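Local atomic coordinates of muramoyltetrapeptide carboxypeptidase (PDB entry 6UUK), a protein that probably cleaves the terminal L,D-peptide bond of muramoyl tetrapeptides, acting as a serine-type carboxypeptidase of the S66 family. Residues 210-215 with 331-336; 224-229 with 243-248; 158-163 with 232-237; 215-220 with 236-241; 249-254 with 289-294. One frame throughout, in Å; residues are numbered along the deposited sequence.

Contact 1: residues 210-215 with 331-336; sequences PDVDVE and LMSKAG
Leu331 meets Val214 first: its N donates to Val214 O over 3.0 Å, and the two side chains run side by side with Leu331 CB 3.9 Å from Val214 CG2. Further along the leucine, CG comes within 3.9 Å of Val212 CG2, the two side chains slanting across each other. A bond in the other sense, from Val214 N to Leu331 O, is weak. Met332, a selenomethionine, projects from the other face of the sheet. There its CG lies 3.3 Å from Asp213 OD1 before the chain bends off toward Gln339 and Asp341. Strands 213-222 and 328-333 are antiparallel neighbours (172° between the short segments) in the mixed sheet of the C-terminal half, with strand 337-343 on the far side of 328-333. At Ser333 the N donates almost straight to Val212 O, 3.1 Å at 175°. The hydroxyl sits between the backbone N and the carbonyl carbon (chi1 57°), which turns it to segment 210-215: OG donates to Pro210 O and accepts from Val212 N. Both bonds are modelled as very short, so their exact lengths are doubtful, but together they use the buried hydroxyl as donor and acceptor where the facing chain is no longer a regular strand. Past the strand, Ala335 N makes a weak, bent bond to Asp211 OD1 at 2.8 Å, and Ala335 CB rests beside the same carboxylate.

Contact 2: residues 224-229 with 243-248; sequences TMLAHM and LFVEDI
Thr224 meets the flat carboxylate of Asp247 at an oxygen and not over its plane: OG1 donates to the syn lone pair of Asp247 OD2 at 2.5 Å. Asp247 OD1 is met on its anti side by Ile248 N at 2.9 Å, 22° out of the carboxylate plane, so the group is held from two directions. Thr224 presents its hydroxyl with OG1 anti to the carbonyl carbon (chi1 -56°), and the two side chains cross at about a right angle. The apolar half rests on one methyl: Leu226 CD1 touches Val245 CG1 at 3.7 Å and Leu243 CD1 at 4.3 Å. Glu246, predicted to belong to the charge relay, leaves the strand on the other face, where it bonds weakly to His316 and Asn222. Asp247 stays close to this site, its side chain about 5 Å from that of His316. The segments 224-228 and 243-248 run at 117° to each other; they belong to helix 223-228 and strand 242-248 of the beta-alpha-beta unit that starts with strand 213-222. Met258 of helix 252-264 packs on Thr224 and Asp247, Met159 of helix 155-163 on Leu226, and Arg257 of the second subunit on Thr224.

Contact 3: residues 158-163 with 232-237; sequences EMALLK and TPWMPD
Pro236 is the main bump of this contact, its ring seated in a hollow of helix 155-163 between Met159 and Leu162. Pro236 CD lies 3.8 Å from Met159 CB, while CG drops to 3.3 Å from Met159 O and also touches the selenium of this selenomethionine. Further round the ring Pro236 CB packs 4.0 Å from Leu162 CD2; both helix side chains run roughly at right angles to the proline. The double bend of Met159 at chi2 and chi3 brings its selenium to the CG-CD edge of the proline. A second, smaller bump is Ala160 CB, which meets Trp234 CE3 obliquely at 3.6 Å. The helix follows the predicted nucleophile Ser152 and is part of the N-terminal domain. Residues 232-237 are part of the C-terminal domain, in the connection between helix 223-228 and strand 242-248, so this packing joins the two halves of the enzyme. A type I turn from Thr232 to Met235 shapes the connection. Lys163 leaves the helix with CG anti to the backbone N (chi1 -173°), then lies along the turn: CE is 3.5 Å from Pro233 O, and CD is 3.5 Å from Met235 O. Its NZ remains 5.1 Å from Asp237 OD2, too far for a salt bridge. Trp234 stands edge-to-face with His134, and its NE1 bonds to Glu264 of the second subunit.

Contact 4: residues 215-220 with 236-241; sequences EGTLWG and PDISGG
Trp219 and Ile238 make the heart of the contact, with Ile238 CB and CG1 over one face of the indole. Ile238 CG1 stands 3.7 Å from the centroid of the five-membered ring of Trp219, only 3° off its normal: a CH-pi contact. Beside it Ile238 CG2 reaches 3.4 Å from Trp219 NE1. The two side chains slide past each other in opposite directions. Trp219 CG lies between its backbone N and carbonyl carbon (chi1 68°), which swings the indole toward the loop. The polar edge of the ring is not left to the isoleucine: NE1 donates to Gln271 OE1, and NE2 of the same glutamine bonds to Ile238 O, tying ring and loop together. Thr217, third in buried surface, adds CB at 4.0 Å from Ile238 CG2. Its backbone N donates to a water at 3.1 Å, which in turn donates to Ser239 O. Gly216 and Gly241, both without side chains, bring the backbones to 4.3 Å between their CA atoms. Residues 236-241 close the connection from helix 223-228 to strand 242-248, the second, parallel strand of a beta-alpha-beta crossover that starts with strand 213-222.

Contact 5: residues 249-254 with 289-294; sequences HEHPYR and NGYDFN
Ring and apolar packing carries the contact, with Tyr291 directed at the first turn of helix 252-264. Its CG is anti to the backbone N (chi1 -172°), and its CE1 comes 4.0 Å from Pro252 CB and 4.1 Å from Tyr253 CB. Pro252 approaches that ring obliquely, whereas Tyr253 N lies at its edge, near the plane, 3.8 Å from Tyr291 CE1. His251 and Tyr291 meet edge to edge, His251 CE1 standing 4.4 Å from Tyr291 CD1. The proline also leans on the facing backbone, with Pro252 CB 3.7 Å from Asp292 O, and Leu284 packs against both Pro252 and Asp292. Two helix starts lie next to each other here: His251 is the N-cap of helix 252-264, and Asp292 that of helix 293-303. The first helix follows strand 242-248 and the second lies in sequence between strands 273-280 and 308-310, so the contact joins helices connecting the parallel strands of the C-terminal sheet. No hydrogen bond spans the two segments; three polar side chains have partners just outside them. Asp292 OD1 accepts from Ala295 N, a side-chain cap on its own helix. His251 NE2 bonds to Asp288 OD2, and Tyr291 OH bonds weakly to Glu256 OE2, one turn further into the first helix. Cation-pi and subunit contacts form the last group: Arg96 of the second subunit sits on the ring of Tyr253 and also packs on His251, while Glu95 of that subunit touches Tyr291.

In the fold
Contacts 1, 2 and 4 all draw on one mixed sheet: strand 213-222 serves contacts 1 and 4, which share Glu215 and have centres about 17 Å apart, and its parallel neighbour 242-248 serves contact 2. Contacts 3 and 4 share Pro236 and Asp237 and meet around Trp219, where Met159 SE is 3.8 Å from Trp219 CE3. Met229 of contact 2 packs on Met159 and Trp234 of contact 3. Contact 2 holds Glu246 of the predicted charge relay. The side chain of Met159 in contact 3 is about 10 Å from that of Glu246. The side chain of Phe293 in contact 5 is about 9 Å from that of Glu246. Contacts 2, 3 and 5 also touch the second subunit.

Contact 1: residues 210-215 with 331-336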
# COMPACT_ATOMS: atom_id res chain seq x y z
N PRO B 210 14.80 6.74 -22.15
CA PRO B 210 16.13 7.37 -22.19
C PRO B 210 17.22 6.35 -22.47
O PRO B 210 17.08 5.15 -22.25
CB PRO B 210 16.28 7.97 -20.79
CG PRO B 210 15.39 7.13 -19.93
CD PRO B 210 14.22 6.75 -20.80
N ASP B 211 18.34 6.87 -22.97
CA ASP B 211 19.51 6.04 -23.29
C ASP B 211 20.36 5.92 -22.03
O ASP B 211 21.06 6.86 -21.64
CB ASP B 211 20.30 6.64 -24.44
CG ASP B 211 19.56 6.56 -25.76
OD1 ASP B 211 18.43 6.03 -25.77
OD2 ASP B 211 20.10 7.02 -26.78
N VAL B 212 20.29 4.76 -21.38
CA VAL B 212 21.01 4.52 -20.14
C VAL B 212 22.05 3.42 -20.38
O VAL B 212 22.02 2.71 -21.39
CB VAL B 212 20.06 4.14 -18.98
CG1 VAL B 212 18.86 5.05 -18.96
CG2 VAL B 212 19.64 2.68 -19.09
N ASP B 213 22.98 3.30 -19.44
CA ASP B 213 24.01 2.27 -19.49
C ASP B 213 24.55 2.02 -18.09
O ASP B 213 25.73 2.25 -17.82
CB ASP B 213 25.14 2.69 -20.44
CG ASP B 213 26.08 1.55 -20.76
OD1 ASP B 213 25.69 0.65 -21.53
OD2 ASP B 213 27.22 1.55 -20.25
N VAL B 214 23.69 1.54 -17.20
CA VAL B 214 24.04 1.36 -15.81
C VAL B 214 24.28 -0.11 -15.53
O VAL B 214 24.00 -0.98 -16.35
CB VAL B 214 22.96 1.94 -14.86
CG1 VAL B 214 22.86 3.45 -15.03
CG2 VAL B 214 21.62 1.28 -15.13
N GLU B 215 24.81 -0.41 -14.34
CA GLU B 215 25.08 -1.78 -13.93
C GLU B 215 25.05 -1.84 -12.41
O GLU B 215 25.82 -1.15 -11.74
CB GLU B 215 26.44 -2.25 -14.46
CG GLU B 215 26.86 -3.63 -13.96
CD GLU B 215 28.16 -4.09 -14.59
OE1 GLU B 215 28.54 -3.56 -15.65
OE2 GLU B 215 28.81 -5.00 -14.01
N LEU B 331 21.95 -2.93 -17.46
CA LEU B 331 20.86 -2.33 -18.20
C LEU B 331 21.40 -1.44 -19.31
O LEU B 331 22.24 -0.57 -19.06
CB LEU B 331 19.94 -1.53 -17.28
CG LEU B 331 18.72 -0.89 -17.93
CD1 LEU B 331 17.85 -1.94 -18.60
CD2 LEU B 331 17.92 -0.11 -16.90
N MSE B 332 20.92 -1.66 -20.53
CA MSE B 332 21.35 -0.88 -21.69
C MSE B 332 20.16 -0.51 -22.56
O MSE B 332 19.43 -1.38 -23.03
CB MSE B 332 22.38 -1.66 -22.51
CG MSE B 332 23.69 -1.91 -21.79
SE MSE B 332 24.79 -3.26 -22.68
CE MSE B 332 23.62 -4.80 -22.43
N SER B 333 19.97 0.79 -22.79
CA SER B 333 18.90 1.29 -23.64
C SER B 333 19.50 2.15 -24.74
O SER B 333 20.29 3.06 -24.47
CB SER B 333 17.89 2.10 -22.82
OG SER B 333 18.52 3.17 -22.13
N LYS B 334 19.12 1.86 -25.99
CA LYS B 334 19.71 2.49 -27.17
C LYS B 334 18.60 3.07 -28.05
O LYS B 334 18.49 2.76 -29.23
CB LYS B 334 20.56 1.50 -27.95
CG LYS B 334 21.37 0.56 -27.08
CD LYS B 334 21.90 -0.62 -27.87
CE LYS B 334 22.36 -1.74 -26.94
NZ LYS B 334 21.24 -2.22 -26.08
N ALA B 335 17.77 3.93 -27.45
CA ALA B 335 16.67 4.61 -28.14
C ALA B 335 15.73 3.59 -28.80
O ALA B 335 15.72 3.40 -30.02
CB ALA B 335 17.19 5.62 -29.16
N GLY B 336 14.95 2.93 -27.95
CA GLY B 336 14.01 1.92 -28.37
C GLY B 336 14.52 0.50 -28.20
O GLY B 336 13.72 -0.41 -27.97

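Contact 2: residues 224-229 with 243-248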
# COMPACT_ATOMS: atom_id res chain seq x y z
N THR B 224 2.95 -3.54 -5.07
CA THR B 224 2.17 -3.47 -3.84
C THR B 224 2.95 -4.07 -2.67
O THR B 224 2.87 -3.57 -1.54
CB THR B 224 0.83 -4.19 -4.02
OG1 THR B 224 0.13 -3.61 -5.14
CG2 THR B 224 -0.02 -4.06 -2.78
N MSE B 225 3.70 -5.14 -2.92
CA MSE B 225 4.46 -5.80 -1.86
C MSE B 225 5.71 -5.01 -1.50
O MSE B 225 6.19 -5.07 -0.37
CB MSE B 225 4.83 -7.22 -2.29
CG MSE B 225 3.66 -8.01 -2.83
SE MSE B 225 2.13 -8.02 -1.62
CE MSE B 225 0.77 -8.66 -2.87
N LEU B 226 6.25 -4.26 -2.47
CA LEU B 226 7.41 -3.42 -2.20
C LEU B 226 7.03 -2.18 -1.41
O LEU B 226 7.72 -1.82 -0.45
CB LEU B 226 8.10 -3.04 -3.51
CG LEU B 226 8.90 -4.14 -4.20
CD1 LEU B 226 9.50 -3.65 -5.50
CD2 LEU B 226 9.99 -4.67 -3.27
N ALA B 227 5.94 -1.51 -1.79
CA ALA B 227 5.44 -0.40 -0.99
C ALA B 227 5.00 -0.87 0.39
O ALA B 227 5.06 -0.10 1.36
CB ALA B 227 4.30 0.30 -1.72
N HIS B 228 4.53 -2.12 0.49
CA HIS B 228 4.24 -2.71 1.78
C HIS B 228 5.49 -2.89 2.63
O HIS B 228 5.39 -2.94 3.86
CB HIS B 228 3.54 -4.06 1.58
CG HIS B 228 3.36 -4.85 2.84
ND1 HIS B 228 2.66 -4.37 3.93
CD2 HIS B 228 3.78 -6.09 3.18
CE1 HIS B 228 2.66 -5.28 4.88
NE2 HIS B 228 3.34 -6.34 4.45
N MSE B 229 6.66 -2.98 2.01
CA MSE B 229 7.92 -3.17 2.73
C MSE B 229 8.50 -1.85 3.22
O MSE B 229 9.50 -1.84 3.95
CB MSE B 229 8.94 -3.88 1.84
CG MSE B 229 8.70 -5.36 1.67
SE MSE B 229 8.72 -6.29 3.38
CE MSE B 229 9.33 -8.03 2.75
N LEU B 243 16.22 -1.37 -9.91
CA LEU B 243 14.96 -1.77 -9.31
C LEU B 243 13.90 -1.95 -10.39
O LEU B 243 13.75 -1.09 -11.26
CB LEU B 243 14.50 -0.74 -8.28
CG LEU B 243 13.20 -1.02 -7.53
CD1 LEU B 243 13.35 -2.24 -6.63
CD2 LEU B 243 12.78 0.19 -6.71
N PHE B 244 13.17 -3.06 -10.32
CA PHE B 244 12.07 -3.34 -11.24
C PHE B 244 10.79 -3.59 -10.45
O PHE B 244 10.82 -4.17 -9.36
CB PHE B 244 12.39 -4.54 -12.15
CG PHE B 244 12.46 -5.85 -11.42
CD1 PHE B 244 13.64 -6.26 -10.82
CD2 PHE B 244 11.36 -6.69 -11.35
CE1 PHE B 244 13.72 -7.47 -10.16
CE2 PHE B 244 11.43 -7.90 -10.69
CZ PHE B 244 12.61 -8.29 -10.09
N VAL B 245 9.66 -3.15 -11.02
CA VAL B 245 8.36 -3.27 -10.37
C VAL B 245 7.32 -3.70 -11.40
O VAL B 245 7.50 -3.54 -12.61
CB VAL B 245 7.92 -1.95 -9.69
CG1 VAL B 245 8.82 -1.63 -8.51
CG2 VAL B 245 7.92 -0.81 -10.70
N GLU B 246 6.22 -4.25 -10.89
CA GLU B 246 5.08 -4.64 -11.70
C GLU B 246 3.87 -4.78 -10.79
O GLU B 246 4.00 -4.91 -9.57
CB GLU B 246 5.35 -5.94 -12.48
CG GLU B 246 5.79 -7.12 -11.63
CD GLU B 246 4.64 -7.82 -10.92
OE1 GLU B 246 4.84 -8.31 -9.79
OE2 GLU B 246 3.54 -7.87 -11.50
N ASP B 247 2.68 -4.77 -11.40
CA ASP B 247 1.44 -4.88 -10.65
C ASP B 247 0.29 -5.13 -11.62
O ASP B 247 0.45 -5.04 -12.84
CB ASP B 247 1.18 -3.61 -9.83
CG ASP B 247 0.62 -3.92 -8.45
OD1 ASP B 247 -0.02 -4.97 -8.29
OD2 ASP B 247 0.84 -3.10 -7.53
N ILE B 248 -0.87 -5.46 -11.05
CA ILE B 248 -2.10 -5.65 -11.81
C ILE B 248 -3.27 -5.09 -11.00
O ILE B 248 -3.17 -4.88 -9.79
CB ILE B 248 -2.37 -7.13 -12.17
CG1 ILE B 248 -2.18 -8.02 -10.94
CG2 ILE B 248 -1.50 -7.57 -13.33
CD1 ILE B 248 -2.70 -9.43 -11.11

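Contact 3: residues 158-163 with 232-237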
# COMPACT_ATOMS: atom_id res chain seq x y z
N GLU B 158 10.93 -12.81 -0.95
CA GLU B 158 12.20 -12.63 -1.63
C GLU B 158 12.97 -11.40 -1.15
O GLU B 158 14.18 -11.33 -1.35
CB GLU B 158 11.98 -12.53 -3.14
CG GLU B 158 11.38 -13.79 -3.75
CD GLU B 158 11.37 -13.76 -5.26
OE1 GLU B 158 11.86 -12.77 -5.85
OE2 GLU B 158 10.88 -14.74 -5.87
N MSE B 159 12.29 -10.44 -0.52
CA MSE B 159 12.97 -9.26 0.01
C MSE B 159 13.70 -9.59 1.30
O MSE B 159 14.81 -9.10 1.54
CB MSE B 159 11.98 -8.12 0.23
CG MSE B 159 11.36 -7.56 -1.05
SE MSE B 159 12.69 -6.95 -2.34
CE MSE B 159 12.73 -8.51 -3.51
N ALA B 160 13.07 -10.42 2.14
CA ALA B 160 13.72 -10.84 3.38
C ALA B 160 14.92 -11.73 3.10
O ALA B 160 15.91 -11.68 3.84
CB ALA B 160 12.72 -11.54 4.29
N LEU B 161 14.85 -12.56 2.06
CA LEU B 161 16.02 -13.33 1.65
C LEU B 161 17.13 -12.41 1.18
O LEU B 161 18.31 -12.62 1.51
CB LEU B 161 15.64 -14.32 0.54
CG LEU B 161 14.97 -15.62 0.96
CD1 LEU B 161 14.76 -16.51 -0.26
CD2 LEU B 161 15.80 -16.34 2.01
N LEU B 162 16.79 -11.39 0.39
CA LEU B 162 17.79 -10.42 -0.04
C LEU B 162 18.29 -9.57 1.12
O LEU B 162 19.43 -9.10 1.09
CB LEU B 162 17.22 -9.54 -1.15
CG LEU B 162 18.21 -8.60 -1.84
CD1 LEU B 162 19.34 -9.39 -2.47
CD2 LEU B 162 17.49 -7.77 -2.89
N LYS B 163 17.46 -9.37 2.14
CA LYS B 163 17.91 -8.66 3.33
C LYS B 163 19.01 -9.43 4.05
O LYS B 163 19.86 -8.83 4.71
CB LYS B 163 16.72 -8.41 4.27
CG LYS B 163 17.05 -7.53 5.46
CD LYS B 163 17.52 -6.16 5.03
CE LYS B 163 17.87 -5.29 6.22
NZ LYS B 163 18.35 -3.94 5.80
N THR B 232 9.57 -1.16 7.01
CA THR B 232 9.78 -2.41 7.71
C THR B 232 11.24 -2.84 7.64
O THR B 232 11.94 -2.54 6.67
CB THR B 232 8.91 -3.51 7.11
OG1 THR B 232 9.40 -3.85 5.81
CG2 THR B 232 7.47 -3.03 6.98
N PRO B 233 11.74 -3.53 8.67
CA PRO B 233 13.13 -4.02 8.63
C PRO B 233 13.38 -5.08 7.57
O PRO B 233 14.54 -5.46 7.38
CB PRO B 233 13.34 -4.59 10.04
CG PRO B 233 12.27 -3.97 10.89
CD PRO B 233 11.10 -3.79 9.97
N TRP B 234 12.34 -5.56 6.89
CA TRP B 234 12.51 -6.56 5.85
C TRP B 234 12.88 -5.97 4.50
O TRP B 234 13.17 -6.72 3.57
CB TRP B 234 11.24 -7.40 5.72
CG TRP B 234 10.71 -7.91 7.02
CD1 TRP B 234 9.70 -7.38 7.76
CD2 TRP B 234 11.18 -9.06 7.75
NE1 TRP B 234 9.50 -8.12 8.90
CE2 TRP B 234 10.39 -9.15 8.92
CE3 TRP B 234 12.18 -10.01 7.53
CZ2 TRP B 234 10.58 -10.16 9.86
CZ3 TRP B 234 12.36 -11.01 8.46
CH2 TRP B 234 11.57 -11.08 9.61
N MSE B 235 12.86 -4.65 4.36
CA MSE B 235 13.24 -3.99 3.12
C MSE B 235 14.75 -4.02 2.92
O MSE B 235 15.51 -3.54 3.78
CB MSE B 235 12.74 -2.54 3.10
CG MSE B 235 13.31 -1.71 1.96
SE MSE B 235 12.58 -2.17 0.21
CE MSE B 235 10.88 -1.22 0.33
N PRO B 236 15.20 -4.59 1.80
CA PRO B 236 16.64 -4.65 1.54
C PRO B 236 17.23 -3.26 1.38
O PRO B 236 16.56 -2.32 0.95
CB PRO B 236 16.73 -5.46 0.24
CG PRO B 236 15.44 -6.20 0.16
CD PRO B 236 14.42 -5.30 0.78
N ASP B 237 18.51 -3.14 1.73
CA ASP B 237 19.22 -1.87 1.67
C ASP B 237 20.21 -1.89 0.50
O ASP B 237 21.43 -1.85 0.67
CB ASP B 237 19.92 -1.60 2.99
CG ASP B 237 20.43 -0.18 3.11
OD1 ASP B 237 20.26 0.62 2.16
OD2 ASP B 237 21.01 0.14 4.16

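Contact 4: residues 215-220 with 236-241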
# COMPACT_ATOMS: atom_id res chain seq x y z
N GLU B 215 24.81 -0.41 -14.34
CA GLU B 215 25.08 -1.78 -13.93
C GLU B 215 25.05 -1.84 -12.41
O GLU B 215 25.82 -1.15 -11.74
CB GLU B 215 26.44 -2.25 -14.46
CG GLU B 215 26.86 -3.63 -13.96
CD GLU B 215 28.16 -4.09 -14.59
OE1 GLU B 215 28.54 -3.56 -15.65
OE2 GLU B 215 28.81 -5.00 -14.01
N GLY B 216 24.15 -2.66 -11.87
CA GLY B 216 24.02 -2.77 -10.43
C GLY B 216 23.28 -4.03 -10.05
O GLY B 216 23.02 -4.91 -10.87
N THR B 217 22.93 -4.10 -8.76
CA THR B 217 22.23 -5.26 -8.22
C THR B 217 20.76 -5.20 -8.61
O THR B 217 20.07 -4.23 -8.29
CB THR B 217 22.38 -5.32 -6.70
OG1 THR B 217 23.78 -5.36 -6.36
CG2 THR B 217 21.70 -6.55 -6.14
N LEU B 218 20.28 -6.24 -9.29
CA LEU B 218 18.88 -6.30 -9.70
C LEU B 218 18.02 -6.79 -8.55
O LEU B 218 18.33 -7.80 -7.91
CB LEU B 218 18.73 -7.22 -10.91
CG LEU B 218 17.34 -7.29 -11.54
CD1 LEU B 218 16.97 -5.95 -12.17
CD2 LEU B 218 17.26 -8.40 -12.57
N TRP B 219 16.92 -6.08 -8.30
CA TRP B 219 16.01 -6.45 -7.22
C TRP B 219 14.68 -5.76 -7.44
O TRP B 219 14.57 -4.80 -8.21
CB TRP B 219 16.59 -6.08 -5.85
CG TRP B 219 16.69 -4.61 -5.61
CD1 TRP B 219 17.56 -3.73 -6.20
CD2 TRP B 219 15.91 -3.84 -4.69
NE1 TRP B 219 17.35 -2.46 -5.71
CE2 TRP B 219 16.35 -2.50 -4.78
CE3 TRP B 219 14.87 -4.14 -3.80
CZ2 TRP B 219 15.79 -1.47 -4.02
CZ3 TRP B 219 14.32 -3.12 -3.04
CH2 TRP B 219 14.78 -1.81 -3.16
N GLY B 220 13.65 -6.26 -6.75
CA GLY B 220 12.31 -5.73 -6.83
C GLY B 220 11.30 -6.84 -7.02
O GLY B 220 11.55 -7.99 -6.66
N PRO B 236 15.20 -4.59 1.80
CA PRO B 236 16.64 -4.65 1.54
C PRO B 236 17.23 -3.26 1.38
O PRO B 236 16.56 -2.32 0.95
CB PRO B 236 16.73 -5.46 0.24
CG PRO B 236 15.44 -6.20 0.16
CD PRO B 236 14.42 -5.30 0.78
N ASP B 237 18.51 -3.14 1.73
CA ASP B 237 19.22 -1.87 1.67
C ASP B 237 20.21 -1.89 0.50
O ASP B 237 21.43 -1.85 0.67
CB ASP B 237 19.92 -1.60 2.99
CG ASP B 237 20.43 -0.18 3.11
OD1 ASP B 237 20.26 0.62 2.16
OD2 ASP B 237 21.01 0.14 4.16
N ILE B 238 19.63 -1.97 -0.69
CA ILE B 238 20.40 -2.00 -1.94
C ILE B 238 20.79 -0.57 -2.30
O ILE B 238 19.93 0.30 -2.44
CB ILE B 238 19.58 -2.66 -3.06
CG1 ILE B 238 19.10 -4.04 -2.62
CG2 ILE B 238 20.40 -2.77 -4.34
CD1 ILE B 238 20.23 -4.99 -2.28
N SER B 239 22.09 -0.34 -2.45
CA SER B 239 22.63 0.97 -2.79
C SER B 239 23.16 0.90 -4.21
O SER B 239 24.07 0.12 -4.50
CB SER B 239 23.72 1.38 -1.81
OG SER B 239 24.34 2.59 -2.22
N GLY B 240 22.58 1.70 -5.10
CA GLY B 240 23.04 1.74 -6.48
C GLY B 240 22.65 0.53 -7.30
O GLY B 240 23.45 0.07 -8.13
N GLY B 241 21.45 0.01 -7.10
CA GLY B 241 20.97 -1.14 -7.84
C GLY B 241 19.98 -0.75 -8.93
O GLY B 241 19.65 0.41 -9.14
O HOH W 1 24.04 -2.36 -6.43

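Contact 5: residues 249-254 with 289-294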
# COMPACT_ATOMS: atom_id res chain seq x y z
N HIS B 249 -4.38 -4.86 -11.70
CA HIS B 249 -5.61 -4.31 -11.12
C HIS B 249 -5.39 -2.93 -10.51
O HIS B 249 -6.15 -2.52 -9.62
CB HIS B 249 -6.22 -5.24 -10.06
CG HIS B 249 -6.17 -6.69 -10.43
ND1 HIS B 249 -6.74 -7.19 -11.58
CD2 HIS B 249 -5.64 -7.76 -9.78
CE1 HIS B 249 -6.55 -8.49 -11.64
NE2 HIS B 249 -5.89 -8.86 -10.56
N GLU B 250 -4.37 -2.20 -10.96
CA GLU B 250 -4.01 -0.92 -10.36
C GLU B 250 -4.20 0.20 -11.37
O GLU B 250 -3.62 0.17 -12.46
CB GLU B 250 -2.56 -0.93 -9.87
CG GLU B 250 -2.25 -2.03 -8.86
CD GLU B 250 -3.15 -1.98 -7.64
OE1 GLU B 250 -3.45 -0.87 -7.16
OE2 GLU B 250 -3.57 -3.06 -7.17
N HIS B 251 -5.02 1.18 -11.01
CA HIS B 251 -5.10 2.41 -11.78
C HIS B 251 -3.76 3.14 -11.70
O HIS B 251 -3.08 3.08 -10.68
CB HIS B 251 -6.22 3.30 -11.23
CG HIS B 251 -6.73 4.31 -12.21
ND1 HIS B 251 -6.08 5.50 -12.46
CD2 HIS B 251 -7.84 4.32 -12.98
CE1 HIS B 251 -6.76 6.19 -13.36
NE2 HIS B 251 -7.84 5.50 -13.69
N PRO B 252 -3.35 3.81 -12.79
CA PRO B 252 -2.04 4.49 -12.79
C PRO B 252 -1.81 5.46 -11.64
O PRO B 252 -0.66 5.72 -11.27
CB PRO B 252 -2.04 5.23 -14.14
CG PRO B 252 -3.44 5.08 -14.70
CD PRO B 252 -3.97 3.82 -14.12
N TYR B 253 -2.88 6.00 -11.05
CA TYR B 253 -2.70 6.84 -9.87
C TYR B 253 -2.33 6.01 -8.65
O TYR B 253 -1.61 6.48 -7.77
CB TYR B 253 -3.95 7.69 -9.60
CG TYR B 253 -5.06 7.00 -8.85
CD1 TYR B 253 -5.12 7.03 -7.46
CD2 TYR B 253 -6.08 6.34 -9.52
CE1 TYR B 253 -6.14 6.41 -6.77
CE2 TYR B 253 -7.11 5.71 -8.84
CZ TYR B 253 -7.13 5.75 -7.46
OH TYR B 253 -8.15 5.13 -6.79
N ARG B 254 -2.82 4.76 -8.58
CA ARG B 254 -2.36 3.86 -7.53
C ARG B 254 -0.92 3.44 -7.76
O ARG B 254 -0.20 3.14 -6.79
CB ARG B 254 -3.27 2.63 -7.47
CG ARG B 254 -4.75 2.94 -7.37
CD ARG B 254 -5.58 1.67 -7.37
NE ARG B 254 -7.01 1.94 -7.42
CZ ARG B 254 -7.79 2.08 -6.35
NH1 ARG B 254 -7.27 1.97 -5.14
NH2 ARG B 254 -9.08 2.33 -6.50
N ASN B 289 -9.65 12.60 -17.54
CA ASN B 289 -9.42 13.80 -18.34
C ASN B 289 -8.01 13.80 -18.94
O ASN B 289 -7.25 14.76 -18.80
CB ASN B 289 -9.68 15.06 -17.52
CG ASN B 289 -9.79 16.31 -18.39
OD1 ASN B 289 -10.12 16.23 -19.57
ND2 ASN B 289 -9.50 17.46 -17.80
N GLY B 290 -7.67 12.70 -19.61
CA GLY B 290 -6.37 12.56 -20.22
C GLY B 290 -5.31 11.91 -19.36
O GLY B 290 -4.20 11.67 -19.84
N TYR B 291 -5.61 11.62 -18.09
CA TYR B 291 -4.64 10.97 -17.22
C TYR B 291 -4.60 9.48 -17.52
O TYR B 291 -5.64 8.82 -17.60
CB TYR B 291 -5.00 11.20 -15.75
CG TYR B 291 -3.94 10.73 -14.78
CD1 TYR B 291 -3.97 9.44 -14.26
CD2 TYR B 291 -2.90 11.57 -14.40
CE1 TYR B 291 -3.00 9.00 -13.38
CE2 TYR B 291 -1.93 11.14 -13.52
CZ TYR B 291 -1.98 9.86 -13.01
OH TYR B 291 -1.01 9.43 -12.14
N ASP B 292 -3.39 8.95 -17.68
CA ASP B 292 -3.20 7.54 -18.00
C ASP B 292 -1.78 7.15 -17.57
O ASP B 292 -1.19 7.79 -16.69
CB ASP B 292 -3.47 7.29 -19.49
CG ASP B 292 -2.75 8.28 -20.39
OD1 ASP B 292 -1.98 9.11 -19.87
OD2 ASP B 292 -2.97 8.23 -21.62
N PHE B 293 -1.24 6.11 -18.20
CA PHE B 293 0.11 5.67 -17.86
C PHE B 293 1.16 6.62 -18.42
O PHE B 293 2.20 6.82 -17.79
CB PHE B 293 0.34 4.25 -18.38
CG PHE B 293 1.43 3.51 -17.65
CD1 PHE B 293 1.13 2.67 -16.59
CD2 PHE B 293 2.76 3.65 -18.03
CE1 PHE B 293 2.13 1.99 -15.92
CE2 PHE B 293 3.76 2.97 -17.37
CZ PHE B 293 3.44 2.14 -16.31
N ASN B 294 0.91 7.20 -19.60
CA ASN B 294 1.87 8.12 -20.18
C ASN B 294 1.97 9.42 -19.38
O ASN B 294 3.06 9.93 -19.14
CB ASN B 294 1.50 8.43 -21.63
CG ASN B 294 1.65 7.22 -22.54
OD1 ASN B 294 2.51 6.37 -22.33
ND2 ASN B 294 0.79 7.13 -23.55